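Local structure of SLH domain-containing protein (Pseudoflavonifractor capillosus, 4OJU) at residues E31-P42 against F63-P74; N89-L100 against C111-S122. The protein is of unknown function but, as a BspA-type leucine-rich repeat segment of a longer protein with surface-layer homology modules, probably binds other proteins. One frame throughout, in Å; residues are numbered along the deposited sequence.

Overall arrangement
From the N terminus the chain first makes the antiparallel hairpins of strands 5-11, 14-19 and 24-29, then enters residues 31-42. Contact 1 closes a loop of twenty residues, which includes strands 44-46 and 52-58, by laying strand 70-72 parallel to strand 38-40. The chain next runs through strand 79-80, and contact 2 closes a shorter loop, around strand 102-103, when residues 111-122 return beside residues 89-100. The two loops follow in series, one repeat coil stacked on the next. Strands 70-72 and 93-95 join them as neighbours in one parallel sheet, where the backbone of Lys95 probably hydrogen-bonds to Val71 O and Val73 N; beyond contact 2, strand 116-119 pairs with strand 138-141.

Contact 1: residues E31-P42 against F63-P74; sequences ESLAGSTYADIP and FEETNITGVTVP. With EDO (1,2-ethanediol), chain E.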
loop_
_atom_site.group_PDB
_atom_site.type_symbol
_atom_site.label_atom_id
_atom_site.label_comp_id
_atom_site.label_asym_id
_atom_site.label_seq_id
_atom_site.Cartn_x
_atom_site.Cartn_y
_atom_site.Cartn_z
ATOM N N GLU A 31 -10.210 -5.026 -26.897
ATOM C CA GLU A 31 -9.994 -3.624 -27.248
ATOM C C GLU A 31 -10.159 -3.311 -28.698
ATOM O O GLU A 31 -10.679 -2.248 -29.044
ATOM C CB GLU A 31 -8.541 -3.264 -26.936
ATOM C CG GLU A 31 -8.355 -2.516 -25.660
ATOM C CD GLU A 31 -6.887 -2.226 -25.462
ATOM O OE1 GLU A 31 -6.195 -1.863 -26.440
ATOM O OE2 GLU A 31 -6.416 -2.421 -24.328
ATOM N N SER A 32 -9.567 -4.167 -29.548
ATOM C CA SER A 32 -9.520 -3.960 -30.995
ATOM C C SER A 32 -10.911 -3.999 -31.615
ATOM O O SER A 32 -11.087 -3.529 -32.739
ATOM C CB SER A 32 -8.610 -4.994 -31.655
ATOM O OG SER A 32 -9.144 -6.307 -31.584
ATOM N N LEU A 33 -11.910 -4.527 -30.884
ATOM C CA LEU A 33 -13.264 -4.611 -31.423
ATOM C C LEU A 33 -14.204 -3.566 -30.814
ATOM O O LEU A 33 -15.367 -3.479 -31.215
ATOM C CB LEU A 33 -13.841 -6.028 -31.208
ATOM C CG LEU A 33 -13.141 -7.194 -31.925
ATOM C CD1 LEU A 33 -13.689 -8.519 -31.452
ATOM C CD2 LEU A 33 -13.292 -7.081 -33.452
ATOM N N ALA A 34 -13.713 -2.764 -29.865
ATOM C CA ALA A 34 -14.547 -1.770 -29.181
ATOM C C ALA A 34 -14.740 -0.497 -29.998
ATOM O O ALA A 34 -13.817 -0.066 -30.693
ATOM C CB ALA A 34 -13.938 -1.419 -27.838
ATOM N N GLY A 35 -15.921 0.110 -29.848
ATOM C CA GLY A 35 -16.311 1.361 -30.494
ATOM C C GLY A 35 -15.800 2.592 -29.767
ATOM O O GLY A 35 -15.651 3.659 -30.367
ATOM N N SER A 36 -15.518 2.448 -28.464
ATOM C CA SER A 36 -14.995 3.515 -27.603
ATOM C C SER A 36 -14.290 2.916 -26.393
ATOM O O SER A 36 -14.338 1.697 -26.192
ATOM C CB SER A 36 -16.118 4.453 -27.156
ATOM O OG SER A 36 -16.827 3.959 -26.033
ATOM N N THR A 37 -13.662 3.767 -25.577
ATOM C CA THR A 37 -12.953 3.326 -24.365
ATOM C C THR A 37 -13.914 3.254 -23.163
ATOM O O THR A 37 -13.476 2.957 -22.058
ATOM C CB THR A 37 -11.752 4.228 -24.086
ATOM O OG1 THR A 37 -12.228 5.545 -23.816
ATOM C CG2 THR A 37 -10.734 4.226 -25.228
ATOM N N TYR A 38 -15.203 3.553 -23.352
ATOM C CA TYR A 38 -16.180 3.385 -22.277
ATOM C C TYR A 38 -16.829 2.013 -22.459
ATOM O O TYR A 38 -17.411 1.747 -23.512
ATOM C CB TYR A 38 -17.242 4.513 -22.226
ATOM C CG TYR A 38 -18.017 4.471 -20.927
ATOM C CD1 TYR A 38 -19.083 3.590 -20.755
ATOM C CD2 TYR A 38 -17.614 5.225 -19.831
ATOM C CE1 TYR A 38 -19.749 3.489 -19.536
ATOM C CE2 TYR A 38 -18.264 5.121 -18.603
ATOM C CZ TYR A 38 -19.336 4.257 -18.464
ATOM O OH TYR A 38 -19.995 4.174 -17.262
ATOM N N ALA A 39 -16.690 1.134 -21.468
ATOM C CA ALA A 39 -17.263 -0.215 -21.524
ATOM C C ALA A 39 -18.632 -0.236 -20.869
ATOM O O ALA A 39 -18.733 -0.274 -19.643
ATOM C CB ALA A 39 -16.329 -1.216 -20.855
ATOM N N ASP A 40 -19.691 -0.148 -21.686
ATOM C CA ASP A 40 -21.071 -0.204 -21.190
ATOM C C ASP A 40 -21.454 -1.669 -21.284
ATOM O O ASP A 40 -21.876 -2.127 -22.337
ATOM C CB ASP A 40 -21.984 0.737 -22.010
ATOM C CG ASP A 40 -23.373 0.975 -21.434
ATOM O OD1 ASP A 40 -23.600 0.632 -20.243
ATOM O OD2 ASP A 40 -24.227 1.516 -22.157
ATOM N N ILE A 41 -21.173 -2.435 -20.233
ATOM C CA ILE A 41 -21.354 -3.889 -20.236
ATOM C C ILE A 41 -22.834 -4.260 -20.326
ATOM O O ILE A 41 -23.616 -3.786 -19.502
ATOM C CB ILE A 41 -20.677 -4.548 -18.991
ATOM C CG1 ILE A 41 -19.153 -4.293 -18.963
ATOM C CG2 ILE A 41 -21.007 -6.044 -18.913
ATOM C CD1 ILE A 41 -18.444 -4.655 -17.594
ATOM N N PRO A 42 -23.235 -5.127 -21.289
ATOM C CA PRO A 42 -24.666 -5.504 -21.370
ATOM C C PRO A 42 -25.096 -6.333 -20.161
ATOM O O PRO A 42 -24.300 -7.103 -19.614
ATOM C CB PRO A 42 -24.772 -6.300 -22.668
ATOM C CG PRO A 42 -23.397 -6.659 -23.046
ATOM C CD PRO A 42 -22.428 -5.771 -22.347
ATOM N N PHE A 63 -10.882 -7.710 -18.223
ATOM C CA PHE A 63 -10.452 -6.410 -18.754
ATOM C C PHE A 63 -9.010 -6.093 -18.421
ATOM O O PHE A 63 -8.617 -4.935 -18.519
ATOM C CB PHE A 63 -11.320 -5.284 -18.168
ATOM C CG PHE A 63 -12.736 -5.235 -18.673
ATOM C CD1 PHE A 63 -13.714 -6.069 -18.136
ATOM C CD2 PHE A 63 -13.106 -4.324 -19.650
ATOM C CE1 PHE A 63 -15.031 -5.991 -18.573
ATOM C CE2 PHE A 63 -14.424 -4.242 -20.080
ATOM C CZ PHE A 63 -15.373 -5.087 -19.560
ATOM N N GLU A 64 -8.223 -7.093 -18.040
ATOM C CA GLU A 64 -6.832 -6.899 -17.630
ATOM C C GLU A 64 -6.025 -6.148 -18.667
ATOM O O GLU A 64 -6.030 -6.539 -19.834
ATOM C CB GLU A 64 -6.168 -8.269 -17.380
ATOM C CG GLU A 64 -4.777 -8.197 -16.786
ATOM C CD GLU A 64 -3.923 -9.447 -16.905
ATOM O OE1 GLU A 64 -4.276 -10.341 -17.712
ATOM O OE2 GLU A 64 -2.829 -9.460 -16.295
ATOM N N GLU A 65 -5.300 -5.097 -18.232
ATOM C CA GLU A 65 -4.409 -4.293 -19.071
ATOM C C GLU A 65 -5.107 -3.743 -20.327
ATOM O O GLU A 65 -4.482 -3.701 -21.388
ATOM C CB GLU A 65 -3.168 -5.121 -19.499
ATOM C CG GLU A 65 -2.216 -5.488 -18.372
ATOM C CD GLU A 65 -1.461 -6.801 -18.508
ATOM O OE1 GLU A 65 -1.422 -7.358 -19.633
ATOM O OE2 GLU A 65 -0.899 -7.268 -17.487
ATOM N N THR A 66 -6.389 -3.337 -20.225
ATOM C CA THR A 66 -7.086 -2.765 -21.400
ATOM C C THR A 66 -7.044 -1.241 -21.299
ATOM O O THR A 66 -6.632 -0.699 -20.274
ATOM C CB THR A 66 -8.503 -3.324 -21.600
ATOM O OG1 THR A 66 -9.271 -3.039 -20.434
ATOM C CG2 THR A 66 -8.512 -4.813 -21.903
ATOM N N ASN A 67 -7.465 -0.554 -22.362
ATOM C CA ASN A 67 -7.386 0.907 -22.476
ATOM C C ASN A 67 -8.666 1.601 -21.995
ATOM O O ASN A 67 -8.862 2.780 -22.294
ATOM C CB ASN A 67 -7.134 1.267 -23.957
ATOM C CG ASN A 67 -8.287 0.903 -24.884
ATOM O OD1 ASN A 67 -9.277 0.268 -24.497
ATOM N ND2 ASN A 67 -8.194 1.290 -26.138
ATOM N N ILE A 68 -9.566 0.872 -21.319
ATOM C CA ILE A 68 -10.844 1.466 -20.922
ATOM C C ILE A 68 -10.644 2.681 -20.002
ATOM O O ILE A 68 -9.736 2.697 -19.172
ATOM C CB ILE A 68 -11.820 0.436 -20.298
ATOM C CG1 ILE A 68 -11.265 -0.204 -19.003
ATOM C CG2 ILE A 68 -12.236 -0.622 -21.344
ATOM C CD1 ILE A 68 -12.389 -0.934 -18.122
ATOM N N THR A 69 -11.479 3.701 -20.195
ATOM C CA THR A 69 -11.459 4.934 -19.401
ATOM C C THR A 69 -12.601 4.920 -18.393
ATOM O O THR A 69 -12.546 5.605 -17.377
ATOM C CB THR A 69 -11.541 6.165 -20.305
ATOM O OG1 THR A 69 -12.661 6.013 -21.180
ATOM C CG2 THR A 69 -10.255 6.396 -21.107
ATOM N N GLY A 70 -13.634 4.164 -18.700
ATOM C CA GLY A 70 -14.816 4.059 -17.857
ATOM C C GLY A 70 -15.536 2.749 -18.054
ATOM O O GLY A 70 -15.364 2.087 -19.080
ATOM N N VAL A 71 -16.328 2.355 -17.066
ATOM C CA VAL A 71 -17.078 1.118 -17.142
ATOM C C VAL A 71 -18.371 1.217 -16.343
ATOM O O VAL A 71 -18.378 1.748 -15.234
ATOM C CB VAL A 71 -16.235 -0.133 -16.706
ATOM C CG1 VAL A 71 -15.765 -0.046 -15.252
ATOM C CG2 VAL A 71 -16.996 -1.453 -16.957
ATOM N N THR A 72 -19.459 0.669 -16.917
ATOM C CA THR A 72 -20.717 0.456 -16.216
ATOM C C THR A 72 -20.850 -1.044 -16.052
ATOM O O THR A 72 -20.862 -1.769 -17.044
ATOM C CB THR A 72 -21.913 1.070 -16.922
ATOM O OG1 THR A 72 -21.759 2.480 -16.907
ATOM C CG2 THR A 72 -23.225 0.723 -16.230
ATOM N N VAL A 73 -20.886 -1.506 -14.809
ATOM C CA VAL A 73 -21.114 -2.899 -14.448
ATOM C C VAL A 73 -22.633 -2.977 -14.200
ATOM O O VAL A 73 -23.118 -2.295 -13.300
ATOM C CB VAL A 73 -20.251 -3.316 -13.238
ATOM C CG1 VAL A 73 -20.519 -4.768 -12.861
ATOM C CG2 VAL A 73 -18.767 -3.093 -13.524
ATOM N N PRO A 74 -23.411 -3.664 -15.059
ATOM C CA PRO A 74 -24.882 -3.597 -14.943
ATOM C C PRO A 74 -25.420 -4.309 -13.713
ATOM O O PRO A 74 -24.717 -5.147 -13.144
ATOM C CB PRO A 74 -25.360 -4.251 -16.236
ATOM C CG PRO A 74 -24.282 -5.234 -16.547
ATOM C CD PRO A 74 -23.008 -4.499 -16.203
HETATM C C1 EDO E . -26.957 -1.583 -22.352
HETATM O O1 EDO E . -26.176 -1.411 -21.177
HETATM C C2 EDO E . -26.036 -1.763 -23.571
HETATM O O2 EDO E . -24.985 -2.642 -23.225
HETATM O O HOH W 1 -4.130 -1.551 -23.371
HETATM O O HOH W 2 -10.533 0.411 -28.569
HETATM O O HOH W 3 -11.831 0.225 -25.407
HETATM O O HOH W 4 -24.072 3.267 -18.511
#
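The ring of Tyr38 lies with one face over the backbone of Gly70 and Val71, Gly70 C standing 3.6 Å above the ring plane toward its rim, while Thr72 OG1 sits at the edge, in plane. There Tyr38 OH and Thr72 OG1 share a very short hydrogen bond of 2.5 Å. Chi1 of -167° swings the ring away from the backbone N of Tyr38 and across the neighbouring strand, where glycine has no side chain to obstruct it. A second flat pair stacks at the loop end: the carboxylate of Glu31 and the amide of Asn67 arrive from opposite directions with planes 16° apart, Glu31 CG coming to 3.2 Å from Asn67 OD1. A water bridges Glu31 OE2 to Glu65 O. The Phe63 ring is met obliquely by Ala39 CB and Ile41 CD1; the latter also reaches Val71 CG2 at 3.6 Å, and Ile41 CB rests against the Pro74 ring. Between these groups the strands run parallel, as in successive coils of leucine-rich repeat folds, with Ala39 N bonded to Gly70 O at 2.9 Å and Ala39 O accepting from Thr72 N at 3.0 Å. Just ahead of them Thr37 O takes the N-H of Thr69. Thr37 OG1 and Thr69 OG1 hydrogen-bond at 2.7 Å. Strand 38-40 is one outer strand, within this chain, of a three-stranded parallel sheet, whose middle strand, 70-72, also pairs with strand 93-95. Phe63 stacks with Tyr29 and Phe85, and Leu26 of strand 24-29 and Tyr14 of strand 14-19 also touch Ile41.

Contact 2: residues N89-L100 against C111-S122; sequences NSLSDVKLSENL and CDALKEITIPAS. With MG (magnesium ion), chain H; EDO (1,2-ethanediol), chain F.
Residues 89-100 and 111-122 run alongside each other in the same direction, joined in their middle by waters instead of direct backbone bonds: one links Val94 N to Glu116 O and another Leu96 N to Thr118 O. Under this seam the Val94 and Leu114 side chains cross nearly perpendicularly, Val94 CG2 3.8 Å from Leu114 CD1, and Val94 CG1 meets Ile117 CD1. Leu96 CB abuts the Pro120 ring at CG, 3.6 Å. At one end, in the conformer modelled here, the Glu98 chain turns at CB-CG (chi2 -70°), runs back along Pro120 and presents its carboxylate to two successive amides, both on the syn side: Ala121 N at 2.8 Å from OE1 and Ser122 N at 3.1 Å from OE2. Ser122 OG accepts from Asn99 N and donates to Leu100 O, 2.6 Å away. At the other end Asn89 OD1 takes a weak bond from Asp112 N, and Asp112 OD2 binds magnesium at 2.2 Å with four waters and Glu105 of the second subunit. In that conformer the two N-H groups probably favour charged Glu98, though like-charged Glu142 lies close. A polar clasp thus holds the Glu98 end, while magnesium carries the weakly bonded Asn89 end into the subunit interface.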
loop_
_atom_site.group_PDB
_atom_site.type_symbol
_atom_site.label_atom_id
_atom_site.label_comp_id
_atom_site.label_asym_id
_atom_site.label_seq_id
_atom_site.Cartn_x
_atom_site.Cartn_y
_atom_site.Cartn_z
ATOM N N ASN A 89 -4.733 1.368 -16.751
ATOM C CA ASN A 89 -4.143 2.627 -16.367
ATOM C C ASN A 89 -4.867 3.864 -16.846
ATOM O O ASN A 89 -4.532 4.945 -16.366
ATOM C CB ASN A 89 -2.662 2.664 -16.694
ATOM C CG ASN A 89 -1.860 1.992 -15.586
ATOM O OD1 ASN A 89 -2.284 1.882 -14.394
ATOM N ND2 ASN A 89 -0.696 1.500 -15.960
ATOM N N SER A 90 -5.931 3.722 -17.650
ATOM C CA SER A 90 -6.715 4.897 -18.036
ATOM C C SER A 90 -8.085 4.862 -17.370
ATOM O O SER A 90 -8.871 5.772 -17.563
ATOM C CB SER A 90 -6.870 4.985 -19.552
ATOM O OG SER A 90 -5.597 5.061 -20.158
ATOM N N LEU A 91 -8.368 3.840 -16.568
ATOM C CA LEU A 91 -9.682 3.676 -15.948
ATOM C C LEU A 91 -9.872 4.671 -14.804
ATOM O O LEU A 91 -9.163 4.599 -13.798
ATOM C CB LEU A 91 -9.885 2.221 -15.482
ATOM C CG LEU A 91 -11.237 1.860 -14.840
ATOM C CD1 LEU A 91 -12.425 2.172 -15.772
ATOM C CD2 LEU A 91 -11.265 0.404 -14.426
ATOM N N SER A 92 -10.829 5.607 -14.963
ATOM C CA SER A 92 -11.064 6.593 -13.908
ATOM C C SER A 92 -12.511 6.605 -13.422
ATOM O O SER A 92 -12.789 7.197 -12.382
ATOM C CB SER A 92 -10.684 7.989 -14.393
ATOM O OG SER A 92 -11.447 8.360 -15.529
ATOM N N ASP A 93 -13.439 5.988 -14.170
ATOM C CA ASP A 93 -14.858 6.071 -13.817
ATOM C C ASP A 93 -15.485 4.693 -13.790
ATOM O O ASP A 93 -15.642 4.056 -14.827
ATOM C CB ASP A 93 -15.579 6.995 -14.825
ATOM C CG ASP A 93 -17.070 7.236 -14.612
ATOM O OD1 ASP A 93 -17.556 7.033 -13.469
ATOM O OD2 ASP A 93 -17.741 7.681 -15.573
ATOM N N VAL A 94 -15.836 4.236 -12.597
ATOM C CA VAL A 94 -16.420 2.916 -12.414
ATOM C C VAL A 94 -17.829 3.084 -11.848
ATOM O O VAL A 94 -17.989 3.656 -10.770
ATOM C CB VAL A 94 -15.530 2.004 -11.519
ATOM C CG1 VAL A 94 -16.191 0.646 -11.299
ATOM C CG2 VAL A 94 -14.141 1.819 -12.121
ATOM N N LYS A 95 -18.840 2.606 -12.586
ATOM C CA LYS A 95 -20.211 2.598 -12.090
ATOM C C LYS A 95 -20.550 1.149 -11.735
ATOM O O LYS A 95 -20.626 0.285 -12.623
ATOM C CB LYS A 95 -21.193 3.206 -13.095
ATOM C CG LYS A 95 -22.674 3.150 -12.665
ATOM C CD LYS A 95 -23.003 3.962 -11.402
ATOM N N LEU A 96 -20.776 0.950 -10.445
ATOM C CA LEU A 96 -21.233 -0.290 -9.873
ATOM C C LEU A 96 -22.703 -0.092 -9.591
ATOM O O LEU A 96 -23.160 1.037 -9.338
ATOM C CB LEU A 96 -20.431 -0.695 -8.627
ATOM C CG LEU A 96 -18.899 -0.787 -8.764
ATOM C CD1 LEU A 96 -18.255 -1.155 -7.435
ATOM C CD2 LEU A 96 -18.501 -1.820 -9.804
ATOM N N SER A 97 -23.466 -1.158 -9.727
ATOM C CA SER A 97 -24.900 -1.093 -9.577
ATOM C C SER A 97 -25.354 -1.911 -8.398
ATOM O O SER A 97 -24.705 -2.880 -8.007
ATOM C CB SER A 97 -25.584 -1.583 -10.855
ATOM O OG SER A 97 -25.300 -0.756 -11.974
ATOM N N GLU A 98 -26.499 -1.538 -7.853
ATOM C CA GLU A 98 -27.127 -2.272 -6.762
ATOM C C GLU A 98 -27.514 -3.646 -7.275
ATOM O O GLU A 98 -28.115 -3.740 -8.345
ATOM C CB GLU A 98 -28.334 -1.506 -6.202
ATOM C CG GLU A 98 -27.944 -0.239 -5.446
ATOM C CD GLU A 98 -27.236 -0.409 -4.114
ATOM O OE1 GLU A 98 -26.755 0.614 -3.559
ATOM O OE2 GLU A 98 -27.206 -1.557 -3.602
ATOM N N ASN A 99 -27.054 -4.694 -6.534
ATOM C CA ASN A 99 -27.128 -6.159 -6.696
ATOM C C ASN A 99 -25.733 -6.804 -6.598
ATOM O O ASN A 99 -25.654 -8.000 -6.319
ATOM C CB ASN A 99 -27.824 -6.636 -7.975
ATOM C CG ASN A 99 -29.322 -6.487 -7.951
ATOM O OD1 ASN A 99 -30.014 -7.002 -7.068
ATOM N ND2 ASN A 99 -29.850 -5.779 -8.935
ATOM N N LEU A 100 -24.634 -6.032 -6.816
ATOM C CA LEU A 100 -23.288 -6.561 -6.668
ATOM C C LEU A 100 -23.106 -7.029 -5.248
ATOM O O LEU A 100 -23.473 -6.283 -4.348
ATOM C CB LEU A 100 -22.272 -5.477 -7.000
ATOM C CG LEU A 100 -20.807 -5.865 -6.955
ATOM C CD1 LEU A 100 -20.456 -6.912 -8.083
ATOM C CD2 LEU A 100 -19.941 -4.597 -7.104
ATOM N N CYS A 111 -4.637 0.329 -10.860
ATOM C CA CYS A 111 -5.412 1.227 -11.733
ATOM C C CYS A 111 -5.054 2.615 -11.263
ATOM O O CYS A 111 -5.729 3.180 -10.402
ATOM C CB CYS A 111 -6.915 0.954 -11.609
ATOM S SG CYS A 111 -7.442 -0.602 -12.353
ATOM N N ASP A 112 -3.980 3.150 -11.792
ATOM C CA ASP A 112 -3.383 4.379 -11.279
ATOM C C ASP A 112 -4.172 5.653 -11.565
ATOM O O ASP A 112 -3.911 6.645 -10.892
ATOM C CB ASP A 112 -1.928 4.496 -11.762
ATOM C CG ASP A 112 -1.042 3.344 -11.294
ATOM O OD1 ASP A 112 -1.414 2.657 -10.293
ATOM O OD2 ASP A 112 0.050 3.170 -11.871
ATOM N N ALA A 113 -5.163 5.623 -12.477
ATOM C CA ALA A 113 -5.995 6.804 -12.736
ATOM C C ALA A 113 -7.314 6.733 -11.923
ATOM O O ALA A 113 -8.126 7.651 -11.998
ATOM C CB ALA A 113 -6.292 6.920 -14.225
ATOM N N LEU A 114 -7.524 5.650 -11.168
ATOM C CA LEU A 114 -8.750 5.468 -10.373
ATOM C C LEU A 114 -8.599 6.173 -9.022
ATOM O O LEU A 114 -7.790 5.750 -8.186
ATOM C CB LEU A 114 -9.064 3.973 -10.221
ATOM C CG LEU A 114 -10.462 3.604 -9.628
ATOM C CD1 LEU A 114 -11.630 4.182 -10.453
ATOM C CD2 LEU A 114 -10.606 2.104 -9.504
ATOM N N LYS A 115 -9.303 7.296 -8.841
ATOM C CA LYS A 115 -9.154 8.119 -7.619
ATOM C C LYS A 115 -10.252 7.882 -6.578
ATOM O O LYS A 115 -10.055 8.154 -5.390
ATOM C CB LYS A 115 -9.151 9.612 -7.987
ATOM C CG LYS A 115 -8.002 10.021 -8.903
ATOM C CD LYS A 115 -8.050 11.517 -9.162
ATOM C CE LYS A 115 -7.113 11.939 -10.262
ATOM N NZ LYS A 115 -6.951 13.413 -10.299
ATOM N N GLU A 116 -11.408 7.401 -7.030
ATOM C CA GLU A 116 -12.542 7.158 -6.152
ATOM C C GLU A 116 -13.376 6.019 -6.687
ATOM O O GLU A 116 -13.349 5.723 -7.880
ATOM C CB GLU A 116 -13.411 8.439 -5.996
ATOM C CG GLU A 116 -14.091 8.913 -7.272
ATOM C CD GLU A 116 -15.191 9.934 -7.065
ATOM O OE1 GLU A 116 -14.885 11.060 -6.611
ATOM O OE2 GLU A 116 -16.359 9.615 -7.383
ATOM N N ILE A 117 -14.154 5.411 -5.802
ATOM C CA ILE A 117 -15.106 4.381 -6.179
ATOM C C ILE A 117 -16.284 4.458 -5.198
ATOM O O ILE A 117 -16.112 4.810 -4.014
ATOM C CB ILE A 117 -14.446 2.970 -6.270
ATOM C CG1 ILE A 117 -15.327 2.003 -7.111
ATOM C CG2 ILE A 117 -14.078 2.395 -4.873
ATOM C CD1 ILE A 117 -14.656 0.758 -7.671
ATOM N N THR A 118 -17.478 4.182 -5.714
ATOM C CA THR A 118 -18.692 4.133 -4.910
ATOM C C THR A 118 -19.124 2.692 -4.813
ATOM O O THR A 118 -19.359 2.055 -5.828
ATOM C CB THR A 118 -19.774 5.046 -5.470
ATOM O OG1 THR A 118 -19.261 6.375 -5.409
ATOM C CG2 THR A 118 -21.072 4.975 -4.665
ATOM N N ILE A 119 -19.250 2.187 -3.597
ATOM C CA ILE A 119 -19.637 0.807 -3.343
ATOM C C ILE A 119 -21.136 0.738 -3.106
ATOM O O ILE A 119 -21.648 1.374 -2.186
ATOM C CB ILE A 119 -18.831 0.236 -2.134
ATOM C CG1 ILE A 119 -17.302 0.357 -2.311
ATOM C CG2 ILE A 119 -19.231 -1.192 -1.779
ATOM C CD1 ILE A 119 -16.635 -0.332 -3.554
ATOM N N PRO A 120 -21.849 -0.085 -3.892
ATOM C CA PRO A 120 -23.293 -0.246 -3.679
ATOM C C PRO A 120 -23.624 -0.832 -2.309
ATOM O O PRO A 120 -22.812 -1.577 -1.736
ATOM C CB PRO A 120 -23.687 -1.235 -4.777
ATOM C CG PRO A 120 -22.647 -1.067 -5.814
ATOM C CD PRO A 120 -21.393 -0.882 -5.049
ATOM N N ALA A 121 -24.837 -0.532 -1.809
ATOM C CA ALA A 121 -25.317 -1.028 -0.510
ATOM C C ALA A 121 -25.396 -2.582 -0.475
ATOM O O ALA A 121 -25.270 -3.182 0.594
ATOM C CB ALA A 121 -26.688 -0.425 -0.190
ATOM N N SER A 122 -25.557 -3.221 -1.638
ATOM C CA SER A 122 -25.681 -4.680 -1.743
ATOM C C SER A 122 -24.332 -5.426 -1.512
ATOM O O SER A 122 -24.331 -6.619 -1.229
ATOM C CB SER A 122 -26.262 -5.047 -3.108
ATOM O OG SER A 122 -25.412 -4.553 -4.136
HETATM MG MG MG H . 1.709 1.742 -11.516
HETATM C C1 EDO F . -9.092 12.054 -4.942
HETATM O O1 EDO F . -9.980 11.182 -4.256
HETATM C C2 EDO F . -8.860 13.324 -4.099
HETATM O O2 EDO F . -8.384 12.957 -2.818
HETATM O O HOH W 5 1.275 0.964 -13.344
HETATM O O HOH W 6 -6.753 3.583 -13.664
HETATM O O HOH W 7 -14.954 5.688 -10.092
HETATM O O HOH W 8 -11.571 8.188 -10.296
HETATM O O HOH W 9 -20.154 2.827 -8.409
HETATM O O HOH W 10 0.566 0.547 -10.266
HETATM O O HOH W 11 3.134 3.015 -12.719
HETATM O O HOH W 12 2.607 2.737 -9.797
#